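Local coordinates for putative glyoxalase superfamily protein (Ralstonia eutropha, PDB 3IUZ) that probably acts as an iron(II)-dependent dioxygenase of the 2-oxoadipate dioxygenase/decarboxylase family, a member of the glyoxalase clan, at residues 150-153 with 154-158. Sequence-based numbering, arbitrary orientation.
Sequences ERFS and DAFRE
Glu-150 meets Arg-157 through its backbone, the carbonyl O resting 3.4 Å from Arg-157 CD, in the surface loop that leads from strand 141-147 into helix 154-164, whose N-cap is Ser-153. Phe-152, further along this loop, contributes both its ring and its carbonyl. The ring lies alongside that of Phe-156 in an offset stack, with centroids 4.3 Å apart and planes inclined by only 17°. Phe-156 CZ lies over one face of the Phe-152 ring, displaced toward its rim, while Phe-152 CB comes closer still, 3.2 Å from Phe-156 CD1. Phe-156 reaches this position because its CG is anti to the backbone N (chi1 -179°), which sends the ring back beside the incoming loop. Leu-219 and Glu-222 of helix 213-222 pack against Phe-156, and Phe-147 meets the Phe-152 ring, so the stacked pair packs the first turn of helix 154-164 against the end of helix 213-222 and Phe-147 of strand 141-147. On the polar side, Phe-152 O accepts a 2.8 Å bond from Arg-157 NH1 and lies almost in the guanidinium plane. The same guanidinium grips Asp-154 end-on, NH1 and NH2 both reaching OD1 in a salt bridge, so NH1 links the loop carbonyl to the first turn of the helix. The carbonyl O of Ser-153 takes the first i to i+4 bond, from Arg-157 N, and its hydroxyl also hydrogen-bonds to Glu-222 OE2, tying the cap to helix 213-222. Ser-153 OG, held between its own backbone N and carbonyl carbon (chi1 78°), accepts the capping bond from Phe-156 N at 3.0 Å.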
ATOM      1  N   GLU A 150      18.063   2.396  14.818  1.00 21.85           N
ATOM      2  CA  GLU A 150      19.231   2.084  15.688  1.00 22.74           C
ATOM      3  C   GLU A 150      20.414   3.017  15.526  1.00 23.70           C
ATOM      4  O   GLU A 150      21.052   3.410  16.507  1.00 23.54           O
ATOM      5  CB  GLU A 150      19.744   0.640  15.434  1.00 23.42           C
ATOM      6  CG  GLU A 150      18.958  -0.441  16.158  1.00 23.39           C
ATOM      7  CD  GLU A 150      17.588  -0.754  15.536  1.00 24.19           C
ATOM      8  OE1 GLU A 150      17.220  -0.180  14.469  1.00 21.63           O
ATOM      9  OE2 GLU A 150      16.893  -1.633  16.114  1.00 26.49           O
ATOM     10  N   ARG A 151      20.753   3.321  14.283  1.00 24.41           N
ATOM     11  CA  ARG A 151      21.998   4.041  14.040  1.00 25.63           C
ATOM     12  C   ARG A 151      21.877   5.544  14.159  1.00 24.52           C
ATOM     13  O   ARG A 151      22.866   6.236  14.023  1.00 25.15           O
ATOM     14  CB  ARG A 151      22.588   3.662  12.676  1.00 26.18           C
ATOM     15  CG  ARG A 151      23.067   2.188  12.656  1.00 30.38           C
ATOM     16  CD  ARG A 151      23.462   1.751  11.256  1.00 37.41           C
ATOM     17  NE  ARG A 151      24.153   2.843  10.560  1.00 44.95           N
ATOM     18  CZ  ARG A 151      25.477   3.027  10.504  1.00 49.72           C
ATOM     19  NH1 ARG A 151      26.329   2.175  11.092  1.00 53.05           N
ATOM     20  NH2 ARG A 151      25.960   4.085   9.851  1.00 51.29           N
ATOM     21  N   PHE A 152      20.692   6.048  14.444  1.00 23.61           N
ATOM     22  CA  PHE A 152      20.468   7.480  14.433  1.00 22.81           C
ATOM     23  C   PHE A 152      20.799   8.114  15.788  1.00 22.46           C
ATOM     24  O   PHE A 152      21.117   7.422  16.746  1.00 21.95           O
ATOM     25  CB  PHE A 152      19.043   7.766  13.995  1.00 21.42           C
ATOM     26  CG  PHE A 152      18.805   7.474  12.544  1.00 20.64           C
ATOM     27  CD1 PHE A 152      18.512   6.176  12.120  1.00 19.88           C
ATOM     28  CD2 PHE A 152      18.935   8.467  11.598  1.00 19.63           C
ATOM     29  CE1 PHE A 152      18.311   5.889  10.793  1.00 19.88           C
ATOM     30  CE2 PHE A 152      18.733   8.203  10.252  1.00 20.53           C
ATOM     31  CZ  PHE A 152      18.415   6.899   9.834  1.00 18.92           C
ATOM     32  N   SER A 153      20.703   9.427  15.865  1.00 22.03           N
ATOM     33  CA  SER A 153      21.044  10.116  17.101  1.00 21.46           C
ATOM     34  C   SER A 153      20.162   9.750  18.295  1.00 22.83           C
ATOM     35  O   SER A 153      19.074   9.199  18.152  1.00 22.54           O
ATOM     36  CB  SER A 153      21.031  11.636  16.871  1.00 21.44           C
ATOM     37  OG  SER A 153      19.720  12.168  16.840  1.00 19.46           O
ATOM     38  N   ASP A 154      20.653  10.075  19.490  1.00 22.64           N
ATOM     39  CA  ASP A 154      19.870   9.885  20.677  1.00 23.06           C
ATOM     40  C   ASP A 154      18.581  10.636  20.546  1.00 21.38           C
ATOM     41  O   ASP A 154      17.515  10.117  20.868  1.00 19.66           O
ATOM     42  CB  ASP A 154      20.591  10.397  21.924  1.00 23.97           C
ATOM     43  CG  ASP A 154      21.716   9.492  22.384  1.00 28.01           C
ATOM     44  OD1 ASP A 154      21.887   8.372  21.866  1.00 30.98           O
ATOM     45  OD2 ASP A 154      22.464   9.945  23.279  1.00 31.31           O
ATOM     46  N   ALA A 155      18.684  11.875  20.100  1.00 20.38           N
ATOM     47  CA  ALA A 155      17.511  12.733  20.017  1.00 20.62           C
ATOM     48  C   ALA A 155      16.470  12.120  19.062  1.00 19.01           C
ATOM     49  O   ALA A 155      15.263  12.125  19.301  1.00 18.60           O
ATOM     50  CB  ALA A 155      17.917  14.177  19.575  1.00 19.86           C
ATOM     51  N   PHE A 156      16.975  11.627  17.964  1.00 17.71           N
ATOM     52  CA  PHE A 156      16.131  10.998  16.941  1.00 17.88           C
ATOM     53  C   PHE A 156      15.422   9.757  17.491  1.00 18.01           C
ATOM     54  O   PHE A 156      14.210   9.620  17.360  1.00 18.13           O
ATOM     55  CB  PHE A 156      17.013  10.623  15.778  1.00 16.91           C
ATOM     56  CG  PHE A 156      16.297   9.990  14.630  1.00 16.40           C
ATOM     57  CD1 PHE A 156      16.028   8.636  14.644  1.00 15.11           C
ATOM     58  CD2 PHE A 156      15.982  10.728  13.486  1.00 17.01           C
ATOM     59  CE1 PHE A 156      15.394   8.021  13.577  1.00 15.28           C
ATOM     60  CE2 PHE A 156      15.375  10.104  12.397  1.00 17.06           C
ATOM     61  CZ  PHE A 156      15.085   8.748  12.447  1.00 16.73           C
ATOM     62  N   ARG A 157      16.171   8.878  18.140  1.00 18.79           N
ATOM     63  CA  ARG A 157      15.558   7.656  18.673  1.00 19.41           C
ATOM     64  C   ARG A 157      14.503   7.930  19.747  1.00 19.41           C
ATOM     65  O   ARG A 157      13.484   7.254  19.790  1.00 20.12           O
ATOM     66  CB  ARG A 157      16.641   6.660  19.122  1.00 20.09           C
ATOM     67  CG  ARG A 157      17.416   6.134  17.890  1.00 21.73           C
ATOM     68  CD  ARG A 157      18.691   5.297  18.090  1.00 24.42           C
ATOM     69  NE  ARG A 157      19.001   5.199  19.467  1.00 29.76           N
ATOM     70  CZ  ARG A 157      19.912   5.906  20.102  1.00 28.70           C
ATOM     71  NH1 ARG A 157      20.729   6.756  19.488  1.00 30.06           N
ATOM     72  NH2 ARG A 157      20.022   5.707  21.374  1.00 30.50           N
ATOM     73  N   GLU A 158      14.718   8.951  20.579  1.00 19.83           N
ATOM     74  CA  GLU A 158      13.692   9.412  21.524  1.00 20.33           C
ATOM     75  C   GLU A 158      12.468   9.966  20.812  1.00 19.14           C
ATOM     76  O   GLU A 158      11.339   9.764  21.247  1.00 19.17           O
ATOM     77  CB  GLU A 158      14.259  10.517  22.411  1.00 21.24           C
ATOM     78  CG  GLU A 158      15.324  10.034  23.367  1.00 26.99           C
ATOM     79  CD  GLU A 158      16.186  11.181  23.895  1.00 35.13           C
ATOM     80  OE1 GLU A 158      15.775  12.379  23.750  1.00 37.83           O
ATOM     81  OE2 GLU A 158      17.273  10.862  24.446  1.00 39.33           O
TER